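Local atomic coordinates of 3,4-dihydroxy-2-butanone 4-phosphate synthase (Acinetobacter baumannii, PDB entry 6MNZ), a protein that probably converts D-ribulose 5-phosphate into formate and 3,4-dihydroxy-2-butanone 4-phosphate, a step of riboflavin biosynthesis that uses magnesium or manganese. Residues I35-V40 and A110-H115; I45-T50 and E183-K188; I95-G98 and A102-A105. All blocks are in the same frame, centred on the assembly; numbering follows the deposited sequence.

Overall arrangement
Followed from the N terminus, strand 31-36 runs into the 35-40 turn, and contact 1 ties that turn to the end of helix 101-112, closing a loop of 69 intervening residues. Contact 2 starts inside this loop, on helix 42-52, but ends at 183-188 beyond it, so contacts 1 and 2 cross; it ties helix 42-52 to the turn before strand 188-191. Contact 3 is a short closure within both larger loops, and holds the loop leading into helix 101-112 against the start of that helix. Helix 42-52 joins all three: Ile45 CD1 lies 3.4 Å from Val40 CG2, and Ile45 CG1 lies 3.8 Å from Ala105 CB.

Contact 1: residues I35-V40 and A110-H115; sequences IAATHV and AAVAAH
Val112 turns its two methyl groups onto Ala37 and Thr38, joining the last turn of helix 101-112 to the short 3-10 turn that follows strand 31-36. This is a contact between a helix end and the 3-10 turn at the end of a sheet strand, in the alpha/beta DHBP synthase fold: the strand is an inner one of the six-stranded mixed sheet, and the helix meets the backbone where it leaves that sheet. The nearest CA atoms across the two segments, those of Thr38 and Val112, are 6.4 Å apart, a spacing that lets one aliphatic side chain bridge the gap.

Val112 CG1 lies 3.7 Å from Ala37 CB, two methyls meeting tip to tip, and both CB atoms point toward the opposite segment. Ile108, Leu58 and Ala159 also touch Ala37, so the buried alanine methyl is packed by residues of the helix, strand 57-60 and a loop.

A second group of contacts runs from side chain to backbone. With chi1 at -54°, Val112 CG1 stands anti to the carbonyl carbon and CG2 falls between N and C. Val112 CG2 is thereby laid along the turn, 4.0 Å from Ala37 O and 4.2 Å from Thr38 CA.

Polar bonds act inside or beyond the pair, and none links the two segments. His39 N donates to Ala36 O at 2.8 Å, and Val40 N donates to Ala37 O at 3.3 Å, which defines the turn bearing Ala37 and Thr38. Beyond Val112 the chain abandons helical angles at Ala113, whose carbonyl is taken up by Arg64. The Thr38 side chain marks the outer limit of the contact, its OG1 standing 4.4 Å from Val112 CG2.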
loop_
_atom_site.group_PDB
_atom_site.type_symbol
_atom_site.label_atom_id
_atom_site.label_comp_id
_atom_site.label_asym_id
_atom_site.label_seq_id
_atom_site.Cartn_x
_atom_site.Cartn_y
_atom_site.Cartn_z
ATOM N N ILE A 35 -15.277 -6.320 -27.546
ATOM C CA ILE A 35 -15.918 -5.492 -28.559
ATOM C C ILE A 35 -16.080 -4.086 -28.001
ATOM O O ILE A 35 -16.264 -3.893 -26.796
ATOM C CB ILE A 35 -17.283 -6.075 -28.989
ATOM C CG1 ILE A 35 -17.915 -5.212 -30.082
ATOM C CG2 ILE A 35 -18.218 -6.195 -27.789
ATOM C CD1 ILE A 35 -19.149 -5.834 -30.704
ATOM N N ALA A 36 -16.026 -3.099 -28.891
ATOM C CA ALA A 36 -16.266 -1.720 -28.490
ATOM C C ALA A 36 -17.677 -1.578 -27.938
ATOM O O ALA A 36 -18.657 -1.854 -28.638
ATOM C CB ALA A 36 -16.059 -0.776 -29.673
ATOM N N ALA A 37 -17.778 -1.162 -26.673
ATOM C CA ALA A 37 -19.082 -1.003 -26.042
ATOM C C ALA A 37 -19.998 -0.108 -26.863
ATOM O O ALA A 37 -21.208 -0.347 -26.923
ATOM C CB ALA A 37 -18.910 -0.434 -24.632
ATOM N N THR A 38 -19.424 0.833 -27.614
ATOM C CA THR A 38 -20.239 1.743 -28.408
ATOM C C THR A 38 -20.893 1.033 -29.587
ATOM O O THR A 38 -21.943 1.476 -30.067
ATOM C CB THR A 38 -19.384 2.911 -28.900
ATOM O OG1 THR A 38 -18.657 3.468 -27.799
ATOM C CG2 THR A 38 -20.254 3.988 -29.528
ATOM N N HIS A 39 -20.265 -0.021 -30.106
ATOM C CA HIS A 39 -20.796 -0.756 -31.245
ATOM C C HIS A 39 -21.483 -2.055 -30.843
ATOM O O HIS A 39 -21.837 -2.851 -31.719
ATOM C CB HIS A 39 -19.679 -1.056 -32.246
ATOM C CG HIS A 39 -19.139 0.158 -32.932
ATOM N ND1 HIS A 39 -19.859 0.867 -33.870
ATOM C CD2 HIS A 39 -17.940 0.779 -32.830
ATOM C CE1 HIS A 39 -19.145 1.899 -34.280
ATOM N NE2 HIS A 39 -17.975 1.867 -33.669
ATOM N N VAL A 40 -21.712 -2.276 -29.546
ATOM C CA VAL A 40 -22.262 -3.549 -29.097
ATOM C C VAL A 40 -23.744 -3.618 -29.442
ATOM O O VAL A 40 -24.495 -2.654 -29.238
ATOM C CB VAL A 40 -22.031 -3.740 -27.589
ATOM C CG1 VAL A 40 -22.983 -2.874 -26.781
ATOM C CG2 VAL A 40 -22.188 -5.210 -27.215
ATOM N N ALA A 110 -26.621 2.809 -22.587
ATOM C CA ALA A 110 -26.903 3.907 -21.672
ATOM C C ALA A 110 -25.648 4.335 -20.928
ATOM O O ALA A 110 -25.395 5.534 -20.759
ATOM C CB ALA A 110 -27.996 3.497 -20.685
ATOM N N ALA A 111 -24.810 3.372 -20.538
ATOM C CA ALA A 111 -23.609 3.703 -19.782
ATOM C C ALA A 111 -22.603 4.458 -20.643
ATOM O O ALA A 111 -22.031 5.461 -20.201
ATOM C CB ALA A 111 -22.980 2.431 -19.215
ATOM N N VAL A 112 -22.459 4.060 -21.911
ATOM C CA VAL A 112 -21.401 4.583 -22.765
ATOM C C VAL A 112 -21.911 5.611 -23.762
ATOM O O VAL A 112 -21.155 6.020 -24.654
ATOM C CB VAL A 112 -20.678 3.442 -23.512
ATOM C CG1 VAL A 112 -20.187 2.391 -22.528
ATOM C CG2 VAL A 112 -21.594 2.823 -24.559
ATOM N N ALA A 113 -23.191 5.968 -23.701
ATOM C CA ALA A 113 -23.670 7.151 -24.401
ATOM C C ALA A 113 -22.803 8.358 -24.068
ATOM O O ALA A 113 -22.256 8.466 -22.967
ATOM C CB ALA A 113 -25.127 7.427 -24.027
ATOM N N ALA A 114 -22.613 9.228 -25.063
ATOM C CA ALA A 114 -21.593 10.267 -24.959
ATOM C C ALA A 114 -21.794 11.113 -23.706
ATOM O O ALA A 114 -20.890 11.230 -22.871
ATOM C CB ALA A 114 -21.617 11.145 -26.210
ATOM N N HIS A 115 -22.993 11.666 -23.532
ATOM C CA HIS A 115 -23.288 12.597 -22.449
ATOM C C HIS A 115 -24.162 11.945 -21.379
ATOM O O HIS A 115 -25.064 12.573 -20.821
ATOM C CB HIS A 115 -23.957 13.858 -22.991
ATOM C CG HIS A 115 -23.150 14.568 -24.035
ATOM N ND1 HIS A 115 -22.024 15.303 -23.733
ATOM C CD2 HIS A 115 -23.285 14.621 -25.381
ATOM C CE1 HIS A 115 -21.487 15.761 -24.851
ATOM N NE2 HIS A 115 -22.228 15.353 -25.866
#

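Contact 2: residues I45-T50 and E183-K188; sequences INFMIT and EKHGLK. With SO4 (sulfate ion), chain F.
His185 meets Phe47 with the CG, ND1 and CE1 side of its imidazole. His185 CB, pointing toward helix 42-52, already lies 4.2 Å from Phe47 CZ. The chi1 of -61° carries His185 CG beside the backbone N and anti to the carbonyl carbon, 3.9 Å from Phe47 CZ. The closest approach comes at His185 ND1, which is 3.4 Å from Phe47 CE2 and sits near the plane of the phenyl ring, at its edge. With centroids 5.2 Å apart and planes at 74°, the pair is an offset edge-to-face stack, the phenyl edge directed at the imidazole face. It bridges, at the surface of the alpha/beta synthase domain, helix 42-52 and the turn that leaves helix 175-184 for the edge strand 188-191. His51 and Phe181 extend the aromatic cluster, and Leu33 of strand 31-36 touches both Phe47 and Leu187. Farther round the imidazole, His185 CE1 is still 3.9 Å from Phe47 CE2. At the tip, His185 NE2 donates to sulfate O2 at 3.3 Å with an N-H...O angle of 157°; the ion is probably from the crystallisation liquor. His51 ND1 binds it too, and the extended Lys184 chain delivers Lys184 NZ to sulfate O4 at 3.1 Å.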
loop_
_atom_site.group_PDB
_atom_site.type_symbol
_atom_site.label_atom_id
_atom_site.label_comp_id
_atom_site.label_asym_id
_atom_site.label_seq_id
_atom_site.Cartn_x
_atom_site.Cartn_y
_atom_site.Cartn_z
ATOM N N ILE A 45 -24.036 -9.546 -27.632
ATOM C CA ILE A 45 -24.158 -10.114 -26.292
ATOM C C ILE A 45 -24.567 -11.577 -26.374
ATOM O O ILE A 45 -24.069 -12.421 -25.620
ATOM C CB ILE A 45 -25.158 -9.297 -25.452
ATOM C CG1 ILE A 45 -24.776 -7.814 -25.444
ATOM C CG2 ILE A 45 -25.220 -9.835 -24.029
ATOM C CD1 ILE A 45 -23.365 -7.538 -24.965
ATOM N N ASN A 46 -25.448 -11.913 -27.321
ATOM C CA ASN A 46 -25.930 -13.286 -27.420
ATOM C C ASN A 46 -24.820 -14.233 -27.856
ATOM O O ASN A 46 -24.733 -15.364 -27.364
ATOM C CB ASN A 46 -27.106 -13.363 -28.393
ATOM C CG ASN A 46 -27.693 -14.757 -28.484
ATOM O OD1 ASN A 46 -27.766 -15.342 -29.564
ATOM N ND2 ASN A 46 -28.102 -15.305 -27.344
ATOM N N PHE A 47 -23.984 -13.807 -28.806
ATOM C CA PHE A 47 -22.813 -14.600 -29.163
ATOM C C PHE A 47 -21.907 -14.811 -27.959
ATOM O O PHE A 47 -21.360 -15.903 -27.767
ATOM C CB PHE A 47 -22.044 -13.925 -30.297
ATOM C CG PHE A 47 -20.827 -14.685 -30.736
ATOM C CD1 PHE A 47 -19.582 -14.392 -30.207
ATOM C CD2 PHE A 47 -20.927 -15.700 -31.671
ATOM C CE1 PHE A 47 -18.478 -15.151 -30.537
ATOM C CE2 PHE A 47 -19.830 -16.471 -31.993
ATOM C CZ PHE A 47 -18.594 -16.166 -31.461
ATOM N N MET A 48 -21.811 -13.808 -27.084
ATOM C CA MET A 48 -20.918 -13.911 -25.935
ATOM C C MET A 48 -21.422 -14.953 -24.944
ATOM O O MET A 48 -20.694 -15.883 -24.583
ATOM C CB MET A 48 -20.779 -12.547 -25.263
ATOM C CG MET A 48 -19.855 -11.597 -26.002
ATOM S SD MET A 48 -19.470 -10.126 -25.042
ATOM C CE MET A 48 -17.889 -9.663 -25.745
ATOM N N ILE A 49 -22.692 -14.854 -24.545
ATOM C CA ILE A 49 -23.239 -15.787 -23.569
ATOM C C ILE A 49 -23.387 -17.196 -24.121
ATOM O O ILE A 49 -23.748 -18.108 -23.370
ATOM C CB ILE A 49 -24.611 -15.303 -23.052
ATOM C CG1 ILE A 49 -25.665 -15.395 -24.159
ATOM C CG2 ILE A 49 -24.508 -13.880 -22.526
ATOM C CD1 ILE A 49 -27.047 -14.937 -23.734
ATOM N N THR A 50 -23.248 -17.371 -25.435
ATOM C CA THR A 50 -23.463 -18.660 -26.081
ATOM C C THR A 50 -22.160 -19.418 -26.308
ATOM O O THR A 50 -22.074 -20.608 -25.995
ATOM C CB THR A 50 -24.184 -18.467 -27.421
ATOM O OG1 THR A 50 -25.358 -17.666 -27.226
ATOM C CG2 THR A 50 -24.586 -19.809 -28.011
ATOM N N GLU A 183 -10.209 -18.934 -35.015
ATOM C CA GLU A 183 -10.317 -19.191 -36.446
ATOM C C GLU A 183 -11.646 -19.838 -36.814
ATOM O O GLU A 183 -12.083 -19.729 -37.965
ATOM C CB GLU A 183 -9.162 -20.082 -36.907
ATOM C CG GLU A 183 -8.915 -20.048 -38.408
ATOM C CD GLU A 183 -9.465 -21.270 -39.118
ATOM O OE1 GLU A 183 -9.204 -22.398 -38.650
ATOM O OE2 GLU A 183 -10.051 -21.110 -40.209
ATOM N N LYS A 184 -12.248 -20.589 -35.889
ATOM C CA LYS A 184 -13.548 -21.193 -36.155
ATOM C C LYS A 184 -14.613 -20.135 -36.410
ATOM O O LYS A 184 -15.570 -20.386 -37.152
ATOM C CB LYS A 184 -13.956 -22.088 -34.985
ATOM C CG LYS A 184 -15.299 -22.782 -35.162
ATOM C CD LYS A 184 -15.568 -23.765 -34.030
ATOM C CE LYS A 184 -16.879 -24.511 -34.236
ATOM N NZ LYS A 184 -17.252 -25.329 -33.049
ATOM N N HIS A 185 -14.491 -18.969 -35.774
ATOM C CA HIS A 185 -15.500 -17.922 -35.859
ATOM C C HIS A 185 -14.986 -16.665 -36.553
ATOM O O HIS A 185 -15.684 -15.644 -36.561
ATOM C CB HIS A 185 -16.011 -17.572 -34.459
ATOM C CG HIS A 185 -16.658 -18.720 -33.748
ATOM N ND1 HIS A 185 -18.026 -18.867 -33.663
ATOM C CD2 HIS A 185 -16.126 -19.736 -33.028
ATOM C CE1 HIS A 185 -18.307 -19.956 -32.970
ATOM N NE2 HIS A 185 -17.173 -20.483 -32.546
ATOM N N GLY A 186 -13.805 -16.720 -37.163
ATOM C CA GLY A 186 -13.359 -15.642 -38.021
ATOM C C GLY A 186 -12.867 -14.418 -37.286
ATOM O O GLY A 186 -12.982 -13.303 -37.806
ATOM N N LEU A 187 -12.403 -14.584 -36.052
ATOM C CA LEU A 187 -11.977 -13.481 -35.206
ATOM C C LEU A 187 -10.459 -13.476 -35.083
ATOM O O LEU A 187 -9.826 -14.532 -35.007
ATOM C CB LEU A 187 -12.607 -13.581 -33.816
ATOM C CG LEU A 187 -14.128 -13.724 -33.787
ATOM C CD1 LEU A 187 -14.610 -13.975 -32.367
ATOM C CD2 LEU A 187 -14.798 -12.492 -34.379
ATOM N N LYS A 188 -9.890 -12.283 -34.964
ATOM C CA LYS A 188 -8.473 -12.169 -34.655
ATOM C C LYS A 188 -8.256 -12.202 -33.145
ATOM O O LYS A 188 -9.141 -11.865 -32.354
ATOM C CB LYS A 188 -7.886 -10.877 -35.228
ATOM C CG LYS A 188 -7.750 -10.860 -36.742
ATOM C CD LYS A 188 -8.969 -10.228 -37.393
ATOM C CE LYS A 188 -8.702 -9.845 -38.838
ATOM N NZ LYS A 188 -9.963 -9.481 -39.543
HETATM S S SO4 F . -18.453 -23.639 -29.484
HETATM O O1 SO4 F . -19.771 -23.021 -29.368
HETATM O O2 SO4 F . -17.536 -22.711 -30.145
HETATM O O3 SO4 F . -17.952 -23.968 -28.151
HETATM O O4 SO4 F . -18.564 -24.862 -30.275
#

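Contact 3: residues I95-G98 and A102-A105; sequences ITTG and AERA
Glu103 reaches out from helix 101-112 and lays its carboxylate among the backbone N-H groups of Thr96 and Gly98. Within the DHBP synthase domain, the loop leading into helix 101-112 is pinned by a glutamate of the helix's own first turn: the loop doubles back, bringing Gly98 CA to 5.0 Å from Glu103 CA, and the acidic side chain near the helix start receives its amides.

The orientation of Glu103 follows from its torsions. A chi1 of -74° puts CG beside the backbone N, and an extended chain beyond it carries the carboxylate straight to the loop. There OE2 takes two bonds, from opposite faces of the carboxylate plane. Thr96 N arrives at 2.9 Å from Glu103 OE2, on the syn side but tilted out of the plane; Gly98 N comes in from above, 44° out of it, at 2.7 Å from Glu103 OE2. Both bonds are bent, with N-H...O angles near 131°. Held from both faces, the carboxylate is limited in its rotation.

Thr96 crosses Glu103 at about a right angle and turns OG1 onto the other oxygen, OE1. The hydroxyl donates to the syn lone pair there, with Thr96 OG1 and Glu103 OE1 2.5 Å apart. Thr96 N makes a further, weak bond to OE1, so this residue engages both oxygens. These donors, together with the nearby helix start, would be expected to favour the ionised carboxylate.

Ile95 crosses Glu103 obliquely, Ile95 CB passing 3.3 Å from Glu103 OE2 while the end of its chain leads away. Arg104, one residue further, runs its aliphatic CG past Gly98 O, and its NH2 bonds to Ile99 O, a second tie between helix and loop. At the base of the glutamate side chain, Glu103 CB lies 3.9 Å from Gly98 CA.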
loop_
_atom_site.group_PDB
_atom_site.type_symbol
_atom_site.label_atom_id
_atom_site.label_comp_id
_atom_site.label_asym_id
_atom_site.label_seq_id
_atom_site.Cartn_x
_atom_site.Cartn_y
_atom_site.Cartn_z
ATOM N N ILE A 95 -35.753 -1.336 -19.523
ATOM C CA ILE A 95 -35.503 -2.735 -19.212
ATOM C C ILE A 95 -36.664 -3.258 -18.382
ATOM O O ILE A 95 -37.290 -2.514 -17.620
ATOM C CB ILE A 95 -34.167 -2.920 -18.465
ATOM C CG1 ILE A 95 -34.283 -2.389 -17.036
ATOM C CG2 ILE A 95 -33.045 -2.210 -19.216
ATOM C CD1 ILE A 95 -32.982 -2.398 -16.271
ATOM N N THR A 96 -36.999 -4.533 -18.579
ATOM C CA THR A 96 -37.881 -5.229 -17.650
ATOM C C THR A 96 -37.099 -6.023 -16.611
ATOM O O THR A 96 -37.075 -5.659 -15.431
ATOM C CB THR A 96 -38.818 -6.173 -18.415
ATOM O OG1 THR A 96 -38.082 -6.850 -19.441
ATOM C CG2 THR A 96 -39.969 -5.401 -19.037
ATOM N N THR A 97 -36.352 -7.029 -17.059
ATOM C CA THR A 97 -35.487 -7.807 -16.188
ATOM C C THR A 97 -34.013 -7.495 -16.384
ATOM O O THR A 97 -33.239 -7.604 -15.431
ATOM C CB THR A 97 -35.711 -9.308 -16.417
ATOM O OG1 THR A 97 -35.129 -9.700 -17.666
ATOM C CG2 THR A 97 -37.200 -9.631 -16.428
ATOM N N GLY A 98 -33.603 -7.164 -17.605
ATOM C CA GLY A 98 -32.242 -6.767 -17.873
ATOM C C GLY A 98 -31.290 -7.901 -18.175
ATOM O O GLY A 98 -30.106 -7.640 -18.424
ATOM N N ALA A 102 -30.766 -8.360 -25.766
ATOM C CA ALA A 102 -31.029 -6.980 -26.157
ATOM C C ALA A 102 -30.945 -6.044 -24.957
ATOM O O ALA A 102 -30.458 -4.914 -25.075
ATOM C CB ALA A 102 -32.401 -6.877 -26.824
ATOM N N GLU A 103 -31.591 -6.421 -23.852
ATOM C CA GLU A 103 -31.694 -5.515 -22.712
ATOM C C GLU A 103 -30.326 -5.242 -22.098
ATOM O O GLU A 103 -29.978 -4.084 -21.842
ATOM C CB GLU A 103 -32.643 -6.098 -21.664
ATOM C CG GLU A 103 -34.113 -6.010 -22.047
ATOM C CD GLU A 103 -35.049 -6.266 -20.875
ATOM O OE1 GLU A 103 -36.222 -6.621 -21.123
ATOM O OE2 GLU A 103 -34.680 -5.928 -19.729
ATOM N N ARG A 104 -29.486 -6.273 -21.995
ATOM C CA ARG A 104 -28.105 -6.062 -21.579
ATOM C C ARG A 104 -27.383 -5.122 -22.535
ATOM O O ARG A 104 -26.776 -4.131 -22.111
ATOM C CB ARG A 104 -27.378 -7.403 -21.497
ATOM C CG ARG A 104 -27.529 -8.109 -20.162
ATOM C CD ARG A 104 -26.639 -9.333 -20.082
ATOM N NE ARG A 104 -27.412 -10.568 -20.025
ATOM C CZ ARG A 104 -26.879 -11.783 -20.070
ATOM N NH1 ARG A 104 -25.563 -11.925 -20.137
ATOM N NH2 ARG A 104 -27.659 -12.854 -20.032
ATOM N N ALA A 105 -27.422 -5.429 -23.833
ATOM C CA ALA A 105 -26.901 -4.506 -24.835
ATOM C C ALA A 105 -27.446 -3.100 -24.621
ATOM O O ALA A 105 -26.682 -2.137 -24.500
ATOM C CB ALA A 105 -27.244 -5.012 -26.237
#